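Local coordinates for protein extracellular ligand-binding receptor (Verminephrobacter eiseniae, PDB 4M88) that probably serves as the extracellular solute-binding component of an ABC transporter, capturing an amino acid or related ligand for uptake, at residues M141-T146 with L197-V202; N176-G181 with R192-L197. All coordinates share one frame; numbering follows the deposited sequence.

Contact 1: M141-T146 with L197-V202; sequences MSKLAT and LGAQGV
Gln200 reaches across to the start of strand 143-149 and puts its amide oxygen where two backbone N-H groups converge. Ser142 N gives the shorter bond, 2.6 Å to Gln200 OE1, from a position tilted out of the amide plane. Lys143 N lies 2.9 Å from Gln200 OE1. It comes in nearly in line with the Gln200 CD-OE1 bond (163°). Ser142 OG adds a weak third bond to the same oxygen. Farther back, Gln200 N donates to Lys143 O (2.9 Å), so Gln200 holds the 142-143 backbone through both its side chain and its own N-H. Without the amide, as with an alanine here, the N-H groups of Ser142 and Lys143 would probably lose their common acceptor. The selenomethionine Met141 runs past Gln200 in the opposite direction, its CG 3.7 Å from Gln200 CB, and carries its selenium over Gly201 CA, where a side chain on the glycine would collide with it. Lys143 goes the other way: with CG anti to the backbone N (chi1 -179°) and the chain stretched out, it lies along the 197-199 turn and delivers NZ to Leu197 O, 2.8 Å away and in the carbonyl plane. Beyond these, Ala145 N bonds almost straight to Gly201 O (3.1 Å), and Ala145 CB packs on Ala199 CB at 3.8 Å. Ala145 pairs with Val202, joining neighbouring parallel strands 143-149 and 201-205 in the mixed sheet of this alpha/beta lobe; strand 174-180 is hydrogen-bonded along the other edge of 143-149, and strand 227-229 lies beyond Val202 and Met141.

Contact 2: N176-G181 with R192-L197; sequences NGVKSG and RQIAAL
Val178 points from strand 174-180 at the last turn of helix 184-195, in the beta-alpha part of a beta-alpha-beta crossover of the kind that builds the alpha/beta lobes of periplasmic binding proteins. Its CG2 does most of the touching. Valine's CG1 stands anti to the backbone N (chi1 177°), which turns CG2 to the helix, where it meets two successive residues: Ile194 CG1 at 3.7 Å and Gln193 CG at 3.9 Å. Both helix side chains cross the valine at a slant. Ile194 leaves its backbone at an angle to the strand, but its far end swings closer, so that CD1 also comes within 4.1 Å of Val178 CB; this residue is buried, and it reaches on to Leu147 of the adjacent strand. Gln193 lies at the exposed margin. It bends at CG (chi2 84°), offering its CG to the valine and turning the amide away from it.

Two residues earlier on the strand, on the same side, Asn176 meets Leu197, just past the helix. Here the contact is carbon on carbon, with one leucine methyl placed over the asparagine's CB. No hydrogen bond joins the two segments, so the helix end rests on this edge strand through a small apolar patch, partly open to solvent. Val178 also touches Ala190, one turn earlier in the helix. The leucine CD1 bridges both strand residues, 3.7 Å from Asn176 CB and a looser 4.4 Å from Val178 CG2.

In the fold
From the N terminus the chain first builds most of the other lobe, then enters the mixed sheet with strand 143-149. It runs through helix 152-166 to edge strand 174-180, turns back through helix 184-195, and arrives at strand 201-205 on the opposite side of 143-149. Contact 1 closes this whole excursion of about fifty residues; contact 2 closes a much shorter loop lying within it, seating the returning helix on the edge strand. Leu197 belongs to both. Strand pairing couples them too: Thr146 N and O probably hydrogen-bond to Asn176 O and Val178 N, while Val202 CG2 packs against Ile194 CG2, tying helix and three strands together.

Contact 1: M141-T146 with L197-V202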
loop_
_atom_site.group_PDB
_atom_site.type_symbol
_atom_site.label_atom_id
_atom_site.label_comp_id
_atom_site.label_asym_id
_atom_site.label_seq_id
_atom_site.Cartn_x
_atom_site.Cartn_y
_atom_site.Cartn_z
HETATM N N MSE A 141 -23.333 9.739 -8.987
HETATM C CA MSE A 141 -23.756 9.497 -7.612
HETATM C C MSE A 141 -23.912 10.782 -6.807
HETATM O O MSE A 141 -23.091 11.695 -6.911
HETATM C CB MSE A 141 -22.783 8.550 -6.910
HETATM C CG MSE A 141 -22.725 7.194 -7.566
HETATM SE SE MSE A 141 -21.374 6.028 -6.794
HETATM C CE MSE A 141 -21.696 4.453 -7.896
ATOM N N SER A 142 -24.972 10.830 -6.004
ATOM C CA SER A 142 -25.219 11.939 -5.095
ATOM C C SER A 142 -25.280 11.450 -3.645
ATOM O O SER A 142 -25.354 12.254 -2.720
ATOM C CB SER A 142 -26.522 12.650 -5.474
ATOM O OG SER A 142 -27.615 11.748 -5.458
ATOM N N LYS A 143 -25.260 10.134 -3.444
ATOM C CA LYS A 143 -25.234 9.584 -2.094
ATOM C C LYS A 143 -24.252 8.424 -1.962
ATOM O O LYS A 143 -24.362 7.414 -2.667
ATOM C CB LYS A 143 -26.626 9.150 -1.642
ATOM C CG LYS A 143 -26.637 8.586 -0.231
ATOM C CD LYS A 143 -28.054 8.417 0.297
ATOM C CE LYS A 143 -28.031 8.005 1.761
ATOM N NZ LYS A 143 -29.363 8.110 2.414
ATOM N N LEU A 144 -23.297 8.583 -1.049
ATOM C CA LEU A 144 -22.231 7.606 -0.830
ATOM C C LEU A 144 -22.258 7.107 0.602
ATOM O O LEU A 144 -22.489 7.887 1.523
ATOM C CB LEU A 144 -20.874 8.260 -1.066
ATOM C CG LEU A 144 -20.271 8.236 -2.464
ATOM C CD1 LEU A 144 -18.948 9.010 -2.484
ATOM C CD2 LEU A 144 -20.054 6.794 -2.909
ATOM N N ALA A 145 -22.023 5.813 0.793
ATOM C CA ALA A 145 -21.828 5.270 2.131
ATOM C C ALA A 145 -20.375 4.822 2.254
ATOM O O ALA A 145 -19.757 4.441 1.263
ATOM C CB ALA A 145 -22.754 4.093 2.373
ATOM N N THR A 146 -19.829 4.869 3.464
ATOM C CA THR A 146 -18.488 4.335 3.713
ATOM C C THR A 146 -18.578 3.315 4.838
ATOM O O THR A 146 -19.180 3.593 5.874
ATOM C CB THR A 146 -17.496 5.422 4.142
ATOM O OG1 THR A 146 -17.440 6.449 3.144
ATOM C CG2 THR A 146 -16.093 4.826 4.353
ATOM N N LEU A 197 -29.654 2.265 3.549
ATOM C CA LEU A 197 -29.383 3.691 3.315
ATOM C C LEU A 197 -29.773 4.241 1.943
ATOM O O LEU A 197 -29.911 5.451 1.782
ATOM C CB LEU A 197 -27.905 3.995 3.565
ATOM C CG LEU A 197 -27.442 3.688 4.982
ATOM C CD1 LEU A 197 -26.010 4.137 5.197
ATOM C CD2 LEU A 197 -28.366 4.364 5.953
ATOM N N GLY A 198 -29.928 3.372 0.952
ATOM C CA GLY A 198 -30.214 3.843 -0.395
ATOM C C GLY A 198 -29.045 4.603 -0.999
ATOM O O GLY A 198 -29.230 5.521 -1.806
ATOM N N ALA A 199 -27.832 4.221 -0.607
ATOM C CA ALA A 199 -26.638 4.809 -1.195
ATOM C C ALA A 199 -26.419 4.231 -2.590
ATOM O O ALA A 199 -26.805 3.093 -2.864
ATOM C CB ALA A 199 -25.423 4.555 -0.317
ATOM N N GLN A 200 -25.792 5.015 -3.463
ATOM C CA GLN A 200 -25.532 4.578 -4.829
ATOM C C GLN A 200 -24.185 3.875 -4.986
ATOM O O GLN A 200 -23.938 3.203 -5.994
ATOM C CB GLN A 200 -25.620 5.771 -5.772
ATOM C CG GLN A 200 -26.999 6.360 -5.854
ATOM C CD GLN A 200 -26.969 7.789 -6.329
ATOM O OE1 GLN A 200 -26.395 8.646 -5.668
ATOM N NE2 GLN A 200 -27.568 8.053 -7.490
ATOM N N GLY A 201 -23.323 4.026 -3.991
ATOM C CA GLY A 201 -22.016 3.395 -4.011
ATOM C C GLY A 201 -21.514 3.294 -2.589
ATOM O O GLY A 201 -21.988 4.031 -1.711
ATOM N N VAL A 202 -20.580 2.375 -2.345
ATOM C CA VAL A 202 -20.056 2.167 -0.997
ATOM C C VAL A 202 -18.540 2.052 -1.016
ATOM O O VAL A 202 -17.989 1.219 -1.746
ATOM C CB VAL A 202 -20.610 0.874 -0.349
ATOM C CG1 VAL A 202 -20.164 0.792 1.116
ATOM C CG2 VAL A 202 -22.134 0.812 -0.434
#

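Contact 2: N176-G181 with R192-L197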
loop_
_atom_site.group_PDB
_atom_site.type_symbol
_atom_site.label_atom_id
_atom_site.label_comp_id
_atom_site.label_asym_id
_atom_site.label_seq_id
_atom_site.Cartn_x
_atom_site.Cartn_y
_atom_site.Cartn_z
ATOM N N ASN A 176 -22.791 8.954 4.225
ATOM C CA ASN A 176 -23.024 8.263 5.488
ATOM C C ASN A 176 -21.850 7.357 5.792
ATOM O O ASN A 176 -21.355 6.677 4.904
ATOM C CB ASN A 176 -24.306 7.432 5.435
ATOM C CG ASN A 176 -25.545 8.289 5.369
ATOM O OD1 ASN A 176 -25.596 9.371 5.953
ATOM N ND2 ASN A 176 -26.554 7.816 4.654
ATOM N N GLY A 177 -21.392 7.347 7.037
ATOM C CA GLY A 177 -20.248 6.513 7.377
ATOM C C GLY A 177 -20.615 5.541 8.470
ATOM O O GLY A 177 -21.128 5.944 9.519
ATOM N N VAL A 178 -20.359 4.266 8.222
ATOM C CA VAL A 178 -20.738 3.211 9.156
ATOM C C VAL A 178 -19.493 2.517 9.682
ATOM O O VAL A 178 -18.726 1.942 8.918
ATOM C CB VAL A 178 -21.656 2.192 8.484
ATOM C CG1 VAL A 178 -21.987 1.069 9.441
ATOM C CG2 VAL A 178 -22.940 2.879 8.017
ATOM N N LYS A 179 -19.282 2.593 10.991
ATOM C CA LYS A 179 -18.101 2.004 11.606
ATOM C C LYS A 179 -18.403 0.552 11.953
ATOM O O LYS A 179 -19.545 0.208 12.267
ATOM C CB LYS A 179 -17.746 2.785 12.876
ATOM C CG LYS A 179 -16.367 2.496 13.435
ATOM C CD LYS A 179 -15.999 3.466 14.554
ATOM C CE LYS A 179 -17.000 3.412 15.696
ATOM N NZ LYS A 179 -16.522 4.178 16.895
ATOM N N SER A 180 -17.387 -0.303 11.913
ATOM C CA SER A 180 -17.584 -1.712 12.261
ATOM C C SER A 180 -16.347 -2.318 12.907
ATOM O O SER A 180 -15.216 -1.952 12.573
ATOM C CB SER A 180 -17.945 -2.532 11.018
ATOM O OG SER A 180 -18.202 -3.884 11.375
ATOM N N GLY A 181 -16.571 -3.249 13.829
ATOM C CA GLY A 181 -15.502 -4.090 14.325
ATOM C C GLY A 181 -15.131 -5.074 13.234
ATOM O O GLY A 181 -15.866 -5.238 12.268
ATOM N N ARG A 192 -26.035 -4.671 6.981
ATOM C CA ARG A 192 -27.486 -4.475 7.051
ATOM C C ARG A 192 -27.837 -2.998 7.182
ATOM O O ARG A 192 -28.805 -2.533 6.572
ATOM C CB ARG A 192 -28.107 -5.268 8.205
ATOM C CG ARG A 192 -28.591 -6.655 7.812
ATOM C CD ARG A 192 -29.487 -7.278 8.887
ATOM N NE ARG A 192 -30.098 -6.282 9.769
ATOM C CZ ARG A 192 -31.096 -6.536 10.616
ATOM N NH1 ARG A 192 -31.619 -7.755 10.689
ATOM N NH2 ARG A 192 -31.582 -5.568 11.386
ATOM N N GLN A 193 -27.065 -2.261 7.982
ATOM C CA GLN A 193 -27.278 -0.815 8.109
ATOM C C GLN A 193 -27.043 -0.119 6.776
ATOM O O GLN A 193 -27.845 0.713 6.353
ATOM C CB GLN A 193 -26.362 -0.213 9.182
ATOM C CG GLN A 193 -26.291 1.328 9.169
ATOM C CD GLN A 193 -27.433 2.011 9.929
ATOM O OE1 GLN A 193 -28.346 1.355 10.426
ATOM N NE2 GLN A 193 -27.377 3.339 10.016
ATOM N N ILE A 194 -25.946 -0.467 6.108
ATOM C CA ILE A 194 -25.627 0.149 4.819
ATOM C C ILE A 194 -26.698 -0.167 3.781
ATOM O O ILE A 194 -27.088 0.692 2.990
ATOM C CB ILE A 194 -24.226 -0.257 4.341
ATOM C CG1 ILE A 194 -23.187 0.418 5.239
ATOM C CG2 ILE A 194 -24.004 0.122 2.860
ATOM C CD1 ILE A 194 -21.787 -0.061 5.043
ATOM N N ALA A 195 -27.208 -1.389 3.814
ATOM C CA ALA A 195 -28.245 -1.805 2.875
ATOM C C ALA A 195 -29.512 -0.968 3.006
ATOM O O ALA A 195 -30.285 -0.847 2.057
ATOM C CB ALA A 195 -28.565 -3.276 3.059
ATOM N N ALA A 196 -29.723 -0.397 4.186
ATOM C CA ALA A 196 -30.926 0.376 4.453
ATOM C C ALA A 196 -30.826 1.843 4.019
ATOM O O ALA A 196 -31.811 2.572 4.100
ATOM C CB ALA A 196 -31.287 0.288 5.926
ATOM N N LEU A 197 -29.654 2.265 3.549
ATOM C CA LEU A 197 -29.383 3.691 3.315
ATOM C C LEU A 197 -29.773 4.241 1.943
ATOM O O LEU A 197 -29.911 5.451 1.782
ATOM C CB LEU A 197 -27.905 3.995 3.565
ATOM C CG LEU A 197 -27.442 3.688 4.982
ATOM C CD1 LEU A 197 -26.010 4.137 5.197
ATOM C CD2 LEU A 197 -28.366 4.364 5.953
#